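Local coordinates for ADP-dependent L-serine kinase SerK (Thermococcus kodakarensis KOD1, PDB 5X0K), which phosphorylates free L-serine with ADP as phosphate donor, giving O-phospho-L-serine and AMP in the first step from L-serine to L-cysteine, at residues P86-D91 against F229-I234; K58-D63 against E207-V212; E38-S43 against H71-G76. The protein carries 1 engineered substitution. One frame throughout, in Å; residues are numbered along the deposited sequence. Where two conformers were deposited one is given.

Contact 1 of 3, residues P86-D91 against F229-I234; sequences PSVILD and FNPDKI
Val88 and Leu90 pack against the far end of the Phe229 ring. Val88 CG1 stands at the ring edge, near its plane, 4.0 Å from Phe229 CZ. Leu90 CD2 reaches the ring obliquely, 3.7 Å from Phe229 CZ. Phe229 CG lies between its backbone N and carbonyl carbon (chi1 68°), and this brings CZ to the strand. With an alanine here, Val88 CG1 and Leu90 CD2 would probably lose their aromatic partner and a gap would open beside them. The other contacts are purely aliphatic. Val88 uses its second branch too, with CG2 at 4.1 Å from Pro231 CG. The Ile234 side chain crosses the Pro86 ring at a slant, with Ile234 CD1 3.5 Å from Pro86 CG. No hydrogen bond joins the two segments. They run in nearly opposite directions, 167° apart, but their backbones stay too far apart for sheet pairing, so side chains alone make the join. Strand 84-89 is bonded through its backbone to Met54 and Leu56 of strand 54-58 and to Val19 of strand 19-22. Strand 230-231 pairs in parallel with strand 13-14, and Pro231 also touches Leu55, so this small two-stranded sheet packs onto the five-stranded sheet.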
loop_
_atom_site.group_PDB
_atom_site.type_symbol
_atom_site.label_atom_id
_atom_site.label_comp_id
_atom_site.label_asym_id
_atom_site.label_seq_id
_atom_site.Cartn_x
_atom_site.Cartn_y
_atom_site.Cartn_z
ATOM N N PRO A 86 13.667 15.390 -3.759
ATOM C CA PRO A 86 13.551 15.419 -5.211
ATOM C C PRO A 86 12.398 14.549 -5.637
ATOM O O PRO A 86 12.255 13.432 -5.169
ATOM C CB PRO A 86 14.854 14.874 -5.715
ATOM C CG PRO A 86 15.469 14.184 -4.572
ATOM C CD PRO A 86 14.887 14.716 -3.300
ATOM N N SER A 87 11.624 15.081 -6.564
ATOM C CA SER A 87 10.346 14.522 -6.915
ATOM C C SER A 87 10.141 14.531 -8.443
ATOM O O SER A 87 10.564 15.446 -9.148
ATOM C CB SER A 87 9.287 15.409 -6.271
ATOM O OG SER A 87 9.397 15.376 -4.849
ATOM N N VAL A 88 9.396 13.544 -8.910
ATOM C CA VAL A 88 8.922 13.468 -10.292
ATOM C C VAL A 88 7.397 13.624 -10.232
ATOM O O VAL A 88 6.705 12.880 -9.522
ATOM C CB VAL A 88 9.325 12.128 -10.972
ATOM C CG1 VAL A 88 8.589 11.965 -12.303
ATOM C CG2 VAL A 88 10.824 12.129 -11.180
ATOM N N ILE A 89 6.892 14.568 -11.007
ATOM C CA ILE A 89 5.488 14.882 -11.046
ATOM C C ILE A 89 4.839 14.087 -12.183
ATOM O O ILE A 89 5.266 14.160 -13.333
ATOM C CB ILE A 89 5.265 16.388 -11.235
ATOM C CG1 ILE A 89 5.869 17.170 -10.053
ATOM C CG2 ILE A 89 3.787 16.689 -11.389
ATOM C CD1 ILE A 89 5.895 18.660 -10.284
ATOM N N LEU A 90 3.848 13.294 -11.822
ATOM C CA LEU A 90 3.198 12.386 -12.778
ATOM C C LEU A 90 1.926 12.938 -13.352
ATOM O O LEU A 90 1.210 13.693 -12.714
ATOM C CB LEU A 90 2.798 11.102 -12.063
ATOM C CG LEU A 90 3.829 10.187 -11.477
ATOM C CD1 LEU A 90 3.062 9.051 -10.807
ATOM C CD2 LEU A 90 4.730 9.694 -12.581
ATOM N N ASP A 91 1.599 12.519 -14.568
ATOM C CA ASP A 91 0.286 12.709 -15.119
ATOM C C ASP A 91 -0.589 11.572 -14.569
ATOM O O ASP A 91 -0.801 10.552 -15.219
ATOM C CB ASP A 91 0.391 12.672 -16.656
ATOM C CG ASP A 91 -0.923 13.016 -17.375
ATOM O OD1 ASP A 91 -1.959 13.238 -16.734
ATOM O OD2 ASP A 91 -0.964 13.008 -18.621
ATOM N N PHE A 229 6.459 4.196 -16.158
ATOM C CA PHE A 229 7.912 4.202 -16.043
ATOM C C PHE A 229 8.371 4.213 -14.583
ATOM O O PHE A 229 7.631 4.624 -13.688
ATOM C CB PHE A 229 8.498 5.415 -16.800
ATOM C CG PHE A 229 8.156 6.737 -16.168
ATOM C CD1 PHE A 229 8.967 7.289 -15.169
ATOM C CD2 PHE A 229 7.007 7.413 -16.538
ATOM C CE1 PHE A 229 8.625 8.502 -14.551
ATOM C CE2 PHE A 229 6.665 8.624 -15.923
ATOM C CZ PHE A 229 7.474 9.156 -14.932
ATOM N N ASN A 230 9.597 3.740 -14.361
ATOM C CA ASN A 230 10.316 3.968 -13.096
ATOM C C ASN A 230 11.337 5.061 -13.417
ATOM O O ASN A 230 12.043 4.934 -14.426
ATOM C CB ASN A 230 11.094 2.696 -12.711
ATOM C CG ASN A 230 10.203 1.557 -12.275
ATOM O OD1 ASN A 230 9.290 1.758 -11.471
ATOM N ND2 ASN A 230 10.490 0.350 -12.749
ATOM N N PRO A 231 11.438 6.137 -12.588
ATOM C CA PRO A 231 12.481 7.112 -12.912
ATOM C C PRO A 231 13.858 6.488 -12.805
ATOM O O PRO A 231 14.082 5.606 -11.950
ATOM C CB PRO A 231 12.295 8.226 -11.876
ATOM C CG PRO A 231 10.910 8.074 -11.439
ATOM C CD PRO A 231 10.563 6.596 -11.514
ATOM N N ASP A 232 14.779 6.921 -13.645
ATOM C CA ASP A 232 16.166 6.552 -13.470
ATOM C C ASP A 232 16.688 7.140 -12.153
ATOM O O ASP A 232 16.153 8.104 -11.631
ATOM C CB ASP A 232 17.024 7.070 -14.608
ATOM C CG ASP A 232 18.239 6.222 -14.864
ATOM O OD1 ASP A 232 18.609 5.346 -14.030
ATOM O OD2 ASP A 232 18.799 6.385 -15.968
ATOM N N LYS A 233 17.744 6.528 -11.645
ATOM C CA LYS A 233 18.298 6.943 -10.360
ATOM C C LYS A 233 18.920 8.305 -10.482
ATOM O O LYS A 233 19.353 8.705 -11.555
ATOM C CB LYS A 233 19.318 5.916 -9.847
ATOM C CG LYS A 233 18.645 4.764 -9.135
ATOM C CD LYS A 233 17.672 3.923 -9.969
ATOM C CE LYS A 233 18.348 2.997 -10.956
ATOM N NZ LYS A 233 17.584 1.839 -11.530
ATOM N N ILE A 234 18.963 9.014 -9.361
ATOM C CA ILE A 234 19.432 10.381 -9.329
ATOM C C ILE A 234 20.567 10.561 -8.362
ATOM O O ILE A 234 20.838 9.655 -7.588
ATOM C CB ILE A 234 18.296 11.376 -9.051
ATOM C CG1 ILE A 234 17.685 11.174 -7.641
ATOM C CG2 ILE A 234 17.236 11.270 -10.143
ATOM C CD1 ILE A 234 16.667 12.235 -7.250
#

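Contact 2 of 3, residues K58-D63 against E207-V212; sequences KVPGED and EVMELV
Val59 and Pro60 lie in a type II beta turn, Val59 to Glu62, that faces Met209 and Val212 of helix 205-213, with Val59 CA 7.0 Å from Met209 CA. The turn belongs to the beta hairpin of strands 54-58 and 65-67, and Gly61 takes the positive phi of the turn. Met209 carries most of the contact. Its chain bends at chi2 (-50°), which lays the thioether end along the loop. Met209 SD sits 4.0 Å from Val59 CG2, and the Val59 and Met209 side chains run past each other in opposite directions. The Pro60 ring lies at a slant to the Met209 chain, with Pro60 CD 4.0 Å from Met209 SD. The methyl end goes further, with Met209 CE 3.6 Å from Lys58 O. One helical turn on, Val212 CG1 touches Val59 CG2 more loosely at 4.3 Å. No hydrogen bond crosses, so the hairpin end and the helix are joined by apolar packing. Met209 and Val212 also rest on Leu66 of strand 65-67, which extends the same apolar patch along the hairpin. The Lys58 side chain folds back over its own loop. Lys58 NZ bonds to Glu62 O at 2.9 Å and, from above the carbonyl plane, to Val59 O at 3.1 Å.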
loop_
_atom_site.group_PDB
_atom_site.type_symbol
_atom_site.label_atom_id
_atom_site.label_comp_id
_atom_site.label_asym_id
_atom_site.label_seq_id
_atom_site.Cartn_x
_atom_site.Cartn_y
_atom_site.Cartn_z
ATOM N N LYS A 58 -0.269 16.215 -8.627
ATOM C CA LYS A 58 -0.837 17.466 -8.166
ATOM C C LYS A 58 -2.278 17.245 -7.690
ATOM O O LYS A 58 -3.052 16.626 -8.389
ATOM C CB LYS A 58 -0.824 18.482 -9.325
ATOM C CG LYS A 58 -1.456 19.820 -9.012
ATOM C CD LYS A 58 -0.759 20.598 -7.938
ATOM C CE LYS A 58 -1.390 22.021 -7.805
ATOM N NZ LYS A 58 -2.894 22.099 -7.996
ATOM N N VAL A 59 -2.635 17.750 -6.501
ATOM C CA VAL A 59 -4.022 17.637 -6.015
ATOM C C VAL A 59 -4.829 18.707 -6.712
ATOM O O VAL A 59 -4.503 19.868 -6.570
ATOM C CB VAL A 59 -4.108 17.789 -4.487
ATOM C CG1 VAL A 59 -5.552 17.751 -3.994
ATOM C CG2 VAL A 59 -3.283 16.678 -3.821
ATOM N N PRO A 60 -5.890 18.328 -7.444
ATOM C CA PRO A 60 -6.720 19.381 -8.053
ATOM C C PRO A 60 -7.259 20.356 -7.019
ATOM O O PRO A 60 -7.737 19.934 -5.958
ATOM C CB PRO A 60 -7.859 18.597 -8.710
ATOM C CG PRO A 60 -7.261 17.266 -8.981
ATOM C CD PRO A 60 -6.414 16.996 -7.774
ATOM N N GLY A 61 -7.148 21.647 -7.327
ATOM C CA GLY A 61 -7.678 22.705 -6.495
ATOM C C GLY A 61 -6.961 23.004 -5.187
ATOM O O GLY A 61 -7.498 23.740 -4.361
ATOM N N GLU A 62 -5.736 22.489 -4.970
ATOM C CA GLU A 62 -4.941 22.772 -3.750
ATOM C C GLU A 62 -3.462 22.991 -4.085
ATOM O O GLU A 62 -3.019 22.563 -5.158
ATOM C CB GLU A 62 -5.049 21.607 -2.753
ATOM C CG GLU A 62 -6.472 21.268 -2.325
ATOM C CD GLU A 62 -7.104 22.371 -1.508
ATOM O OE1 GLU A 62 -6.405 22.926 -0.645
ATOM O OE2 GLU A 62 -8.297 22.680 -1.720
ATOM N N ASP A 63 -2.696 23.618 -3.173
ATOM C CA ASP A 63 -1.269 23.790 -3.356
ATOM C C ASP A 63 -0.595 22.571 -2.745
ATOM O O ASP A 63 0.223 22.683 -1.834
ATOM C CB ASP A 63 -0.830 25.077 -2.653
ATOM C CG ASP A 63 0.645 25.329 -2.771
ATOM O OD1 ASP A 63 1.216 24.954 -3.811
ATOM O OD2 ASP A 63 1.225 25.893 -1.816
ATOM N N GLU A 207 -11.026 8.193 -5.766
ATOM C CA GLU A 207 -11.151 7.836 -4.341
ATOM C C GLU A 207 -9.870 8.147 -3.561
ATOM O O GLU A 207 -9.928 8.623 -2.424
ATOM C CB GLU A 207 -11.522 6.370 -4.163
ATOM C CG GLU A 207 -12.975 6.088 -4.529
ATOM C CD GLU A 207 -13.282 4.617 -4.724
ATOM O OE1 GLU A 207 -12.397 3.750 -4.525
ATOM O OE2 GLU A 207 -14.438 4.326 -5.107
ATOM N N VAL A 208 -8.725 7.897 -4.182
ATOM C CA VAL A 208 -7.448 8.203 -3.537
ATOM C C VAL A 208 -7.351 9.704 -3.291
ATOM O O VAL A 208 -7.012 10.111 -2.183
ATOM C CB VAL A 208 -6.249 7.710 -4.351
ATOM C CG1 VAL A 208 -4.932 8.204 -3.759
ATOM C CG2 VAL A 208 -6.248 6.202 -4.411
ATOM N N MET A 209 -7.638 10.515 -4.314
ATOM C CA MET A 209 -7.669 11.979 -4.134
ATOM C C MET A 209 -8.675 12.452 -3.104
ATOM O O MET A 209 -8.383 13.347 -2.328
ATOM C CB MET A 209 -8.005 12.741 -5.426
ATOM C CG MET A 209 -6.835 12.988 -6.345
ATOM S SD MET A 209 -5.312 13.719 -5.672
ATOM C CE MET A 209 -4.321 13.542 -7.146
ATOM N N GLU A 210 -9.880 11.883 -3.171
ATOM C CA GLU A 210 -10.960 12.179 -2.245
ATOM C C GLU A 210 -10.533 11.944 -0.802
ATOM O O GLU A 210 -10.808 12.765 0.062
ATOM C CB GLU A 210 -12.200 11.332 -2.573
ATOM C CG GLU A 210 -13.372 11.505 -1.619
ATOM C CD GLU A 210 -14.590 10.690 -2.037
ATOM O OE1 GLU A 210 -14.465 9.512 -2.470
ATOM O OE2 GLU A 210 -15.684 11.231 -1.926
ATOM N N LEU A 211 -9.876 10.814 -0.546
ATOM C CA LEU A 211 -9.440 10.484 0.805
ATOM C C LEU A 211 -8.420 11.516 1.270
ATOM O O LEU A 211 -8.518 12.050 2.368
ATOM C CB LEU A 211 -8.868 9.057 0.871
ATOM C CG LEU A 211 -9.028 8.339 2.205
ATOM C CD1 LEU A 211 -10.500 8.042 2.532
ATOM C CD2 LEU A 211 -8.180 7.085 2.192
ATOM N N VAL A 212 -7.483 11.845 0.394
ATOM C CA VAL A 212 -6.427 12.822 0.678
ATOM C C VAL A 212 -6.990 14.227 0.943
ATOM O O VAL A 212 -6.516 14.949 1.829
ATOM C CB VAL A 212 -5.349 12.748 -0.449
ATOM C CG1 VAL A 212 -4.547 14.028 -0.618
ATOM C CG2 VAL A 212 -4.455 11.537 -0.203
#

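Contact 3 of 3, residues E38-S43 against H71-G76; sequences EAFIES and HHRWAG. With AMP (adenosine monophosphate), chain B.
The Phe40 ring has Arg73 over one face. Arg73 CA lies 3.8 Å from the Phe40 ring centroid, 10° off the ring normal, a CH-pi contact. Arg73 CG is over this face too, 3.6 Å from Phe40 CE1. At the ring edge, near its plane, lie Gly76 CA and AMP N9. Phe40 CD1 meets AMP O4' obliquely at 3.5 Å. Phe40 CG is anti to its backbone N (chi1 167°), which places the ring between the backbone of 71-76 and the nucleotide. A beta carbon on Gly76 would clash with Phe40 CD2, so its bare CA lets the helices come this close; Ile41 CG1 also packs there, 3.9 Å from Gly76 CA.

The His72 ring and the Arg73 guanidinium meet the phosphate of AMP, the reaction product, by their edges. His72 ND1 gives a nearly straight bond to AMP O2P at 2.8 Å, and His72 NE2 is bonded to Val33 N, which helps fix the ring. Arg73 NE bonds AMP O1P at 2.8 Å, and NH2 bonds O3P. Arg73 N also grips O1P, while His72 N bonds O2P and, weakly, O1P. These backbone N-H groups belong to the start of helix 71-79, whose dipole would probably favour the negative charge. Arg73 is steadied by a salt bridge to Asp69 and a bond to Lys52 O. At the base, Ser43 OG donates to AMP N7 at 2.7 Å.

The axes of segments 38-43 and 71-76 cross at -65° and approach to 8.8 Å, with the nucleotide bound beside the crossing. Arg73 and Trp74 pack onto Met54 of strand 54-58, so helix 71-79 rests on the five-stranded sheet, and helix 34-47 packs on helix 71-79.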
loop_
_atom_site.group_PDB
_atom_site.type_symbol
_atom_site.label_atom_id
_atom_site.label_comp_id
_atom_site.label_asym_id
_atom_site.label_seq_id
_atom_site.Cartn_x
_atom_site.Cartn_y
_atom_site.Cartn_z
ATOM N N GLU A 38 12.097 3.112 9.289
ATOM C CA GLU A 38 13.412 2.948 9.955
ATOM C C GLU A 38 14.507 2.507 8.986
ATOM O O GLU A 38 15.605 3.062 9.006
ATOM C CB GLU A 38 13.283 2.021 11.162
ATOM C CG GLU A 38 12.478 2.692 12.287
ATOM C CD GLU A 38 12.107 1.757 13.418
ATOM O OE1 GLU A 38 12.545 0.583 13.428
ATOM O OE2 GLU A 38 11.377 2.211 14.343
ATOM N N ALA A 39 14.190 1.559 8.103
ATOM C CA ALA A 39 15.109 1.115 7.065
ATOM C C ALA A 39 15.517 2.226 6.120
ATOM O O ALA A 39 16.683 2.341 5.771
ATOM C CB ALA A 39 14.550 -0.082 6.307
ATOM N N PHE A 40 14.552 3.045 5.693
ATOM C CA PHE A 40 14.905 4.202 4.891
ATOM C C PHE A 40 15.853 5.152 5.638
ATOM O O PHE A 40 16.872 5.576 5.094
ATOM C CB PHE A 40 13.691 4.963 4.357
ATOM C CG PHE A 40 14.075 6.282 3.821
ATOM C CD1 PHE A 40 14.754 6.359 2.592
ATOM C CD2 PHE A 40 13.892 7.432 4.568
ATOM C CE1 PHE A 40 15.193 7.557 2.118
ATOM C CE2 PHE A 40 14.337 8.639 4.107
ATOM C CZ PHE A 40 14.980 8.722 2.876
ATOM N N ILE A 41 15.538 5.458 6.900
ATOM C CA ILE A 41 16.410 6.355 7.685
ATOM C C ILE A 41 17.840 5.821 7.813
ATOM O O ILE A 41 18.797 6.573 7.573
ATOM C CB ILE A 41 15.814 6.648 9.069
ATOM C CG1 ILE A 41 14.558 7.493 8.911
ATOM C CG2 ILE A 41 16.862 7.316 9.967
ATOM C CD1 ILE A 41 13.728 7.585 10.174
ATOM N N GLU A 42 17.995 4.526 8.105
ATOM C CA GLU A 42 19.328 3.926 8.161
ATOM C C GLU A 42 20.061 3.998 6.854
ATOM O O GLU A 42 21.238 4.266 6.815
ATOM C CB GLU A 42 19.291 2.441 8.554
ATOM C CG GLU A 42 19.322 2.184 9.989
ATOM C CD GLU A 42 19.483 0.710 10.325
ATOM O OE1 GLU A 42 20.647 0.159 10.437
ATOM O OE2 GLU A 42 18.420 0.126 10.608
ATOM N N SER A 43 19.341 3.753 5.758
ATOM C CA SER A 43 19.953 3.743 4.459
ATOM C C SER A 43 20.418 5.126 4.030
ATOM O O SER A 43 21.550 5.276 3.594
ATOM C CB SER A 43 18.969 3.188 3.416
ATOM O OG SER A 43 19.538 3.185 2.115
ATOM N N HIS A 71 6.008 7.121 0.493
ATOM C CA HIS A 71 5.545 7.427 1.867
ATOM C C HIS A 71 6.674 7.400 2.921
ATOM O O HIS A 71 6.738 8.282 3.775
ATOM C CB HIS A 71 4.442 6.491 2.309
ATOM C CG HIS A 71 3.141 6.745 1.629
ATOM N ND1 HIS A 71 2.707 5.978 0.569
ATOM C CD2 HIS A 71 2.207 7.709 1.802
ATOM C CE1 HIS A 71 1.555 6.446 0.125
ATOM N NE2 HIS A 71 1.224 7.487 0.858
ATOM N N HIS A 72 7.545 6.401 2.870
ATOM C CA HIS A 72 8.535 6.251 3.948
ATOM C C HIS A 72 9.732 7.133 3.713
ATOM O O HIS A 72 10.301 7.642 4.664
ATOM C CB HIS A 72 8.859 4.799 4.187
ATOM C CG HIS A 72 7.634 3.997 4.519
ATOM N ND1 HIS A 72 6.866 3.410 3.541
ATOM C CD2 HIS A 72 6.979 3.783 5.683
ATOM C CE1 HIS A 72 5.841 2.790 4.089
ATOM N NE2 HIS A 72 5.883 3.002 5.394
ATOM N N ARG A 73 10.072 7.377 2.454
ATOM C CA ARG A 73 11.019 8.449 2.133
ATOM C C ARG A 73 10.547 9.788 2.724
ATOM O O ARG A 73 11.289 10.485 3.406
ATOM C CB ARG A 73 11.221 8.591 0.619
ATOM C CG ARG A 73 12.239 7.602 0.088
ATOM C CD ARG A 73 12.125 7.419 -1.423
ATOM N NE ARG A 73 10.980 6.580 -1.737
ATOM C CZ ARG A 73 10.495 6.435 -2.965
ATOM N NH1 ARG A 73 11.039 7.114 -3.939
ATOM N NH2 ARG A 73 9.482 5.609 -3.210
ATOM N N TRP A 74 9.311 10.136 2.412
ATOM C CA TRP A 74 8.736 11.386 2.915
ATOM C C TRP A 74 8.773 11.474 4.442
ATOM O O TRP A 74 9.285 12.452 5.023
ATOM C CB TRP A 74 7.297 11.527 2.422
ATOM C CG TRP A 74 6.481 12.618 3.064
ATOM C CD1 TRP A 74 6.529 13.962 2.824
ATOM C CD2 TRP A 74 5.435 12.409 4.000
ATOM N NE1 TRP A 74 5.592 14.616 3.596
ATOM C CE2 TRP A 74 4.880 13.686 4.308
ATOM C CE3 TRP A 74 4.885 11.270 4.591
ATOM C CZ2 TRP A 74 3.832 13.843 5.219
ATOM C CZ3 TRP A 74 3.831 11.424 5.498
ATOM C CH2 TRP A 74 3.323 12.697 5.802
ATOM N N ALA A 75 8.185 10.475 5.084
ATOM C CA ALA A 75 8.112 10.457 6.551
ATOM C C ALA A 75 9.499 10.435 7.179
ATOM O O ALA A 75 9.730 11.134 8.170
ATOM C CB ALA A 75 7.289 9.289 7.036
ATOM N N GLY A 76 10.427 9.671 6.595
ATOM C CA GLY A 76 11.789 9.529 7.138
ATOM C C GLY A 76 12.594 10.820 7.007
ATOM O O GLY A 76 13.265 11.268 7.944
HETATM P P AMP B . 8.822 4.192 0.228
HETATM O O1P AMP B . 9.369 5.572 0.355
HETATM O O2P AMP B . 7.505 3.960 0.890
HETATM O O3P AMP B . 8.857 3.683 -1.196
HETATM O "O5'" AMP B . 9.825 3.246 1.100
HETATM C "C5'" AMP B . 11.172 3.627 1.314
HETATM C "C4'" AMP B . 11.956 3.621 0.008
HETATM O "O4'" AMP B . 13.229 4.189 0.240
HETATM C "C3'" AMP B . 12.241 2.236 -0.566
HETATM O "O3'" AMP B . 11.566 2.099 -1.814
HETATM C "C2'" AMP B . 13.744 2.180 -0.754
HETATM O "O2'" AMP B . 14.202 1.602 -1.991
HETATM C "C1'" AMP B . 14.089 3.650 -0.734
HETATM N N9 AMP B . 15.450 3.998 -0.359
HETATM C C8 AMP B . 16.352 3.299 0.383
HETATM N N7 AMP B . 17.494 4.000 0.507
HETATM C C5 AMP B . 17.309 5.179 -0.136
HETATM C C6 AMP B . 18.156 6.340 -0.380
HETATM N N6 AMP B . 19.416 6.393 0.111
HETATM N N1 AMP B . 17.611 7.353 -1.114
HETATM C C2 AMP B . 16.331 7.276 -1.573
HETATM N N3 AMP B . 15.503 6.226 -1.409
HETATM C C4 AMP B . 15.965 5.161 -0.703
#

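Overall arrangement
All three contacts involve the ParB-like N-terminal part: contact 3 lies wholly within it and supplies part of the nucleotide site. Contacts 1 and 2 join its five-stranded sheet to later residues, contact 1 at strand 84-89, contact 2 at the hairpin 54-58/65-67. Their centres lie about 19 Å (1 and 2), 18 Å (1 and 3) and 23 Å (2 and 3) apart, and none touches another. Contact 3 closes before contact 1 opens, with helix 71-79 leading to strand 84-89. Contact 2 crosses both along the chain. In sequence, 207-212 and 229-234 lie on either side of Lys221, Thr223 and His225, which bind O-phospho-L-serine; contacts 1 and 2 probably help hold this later chain near the site.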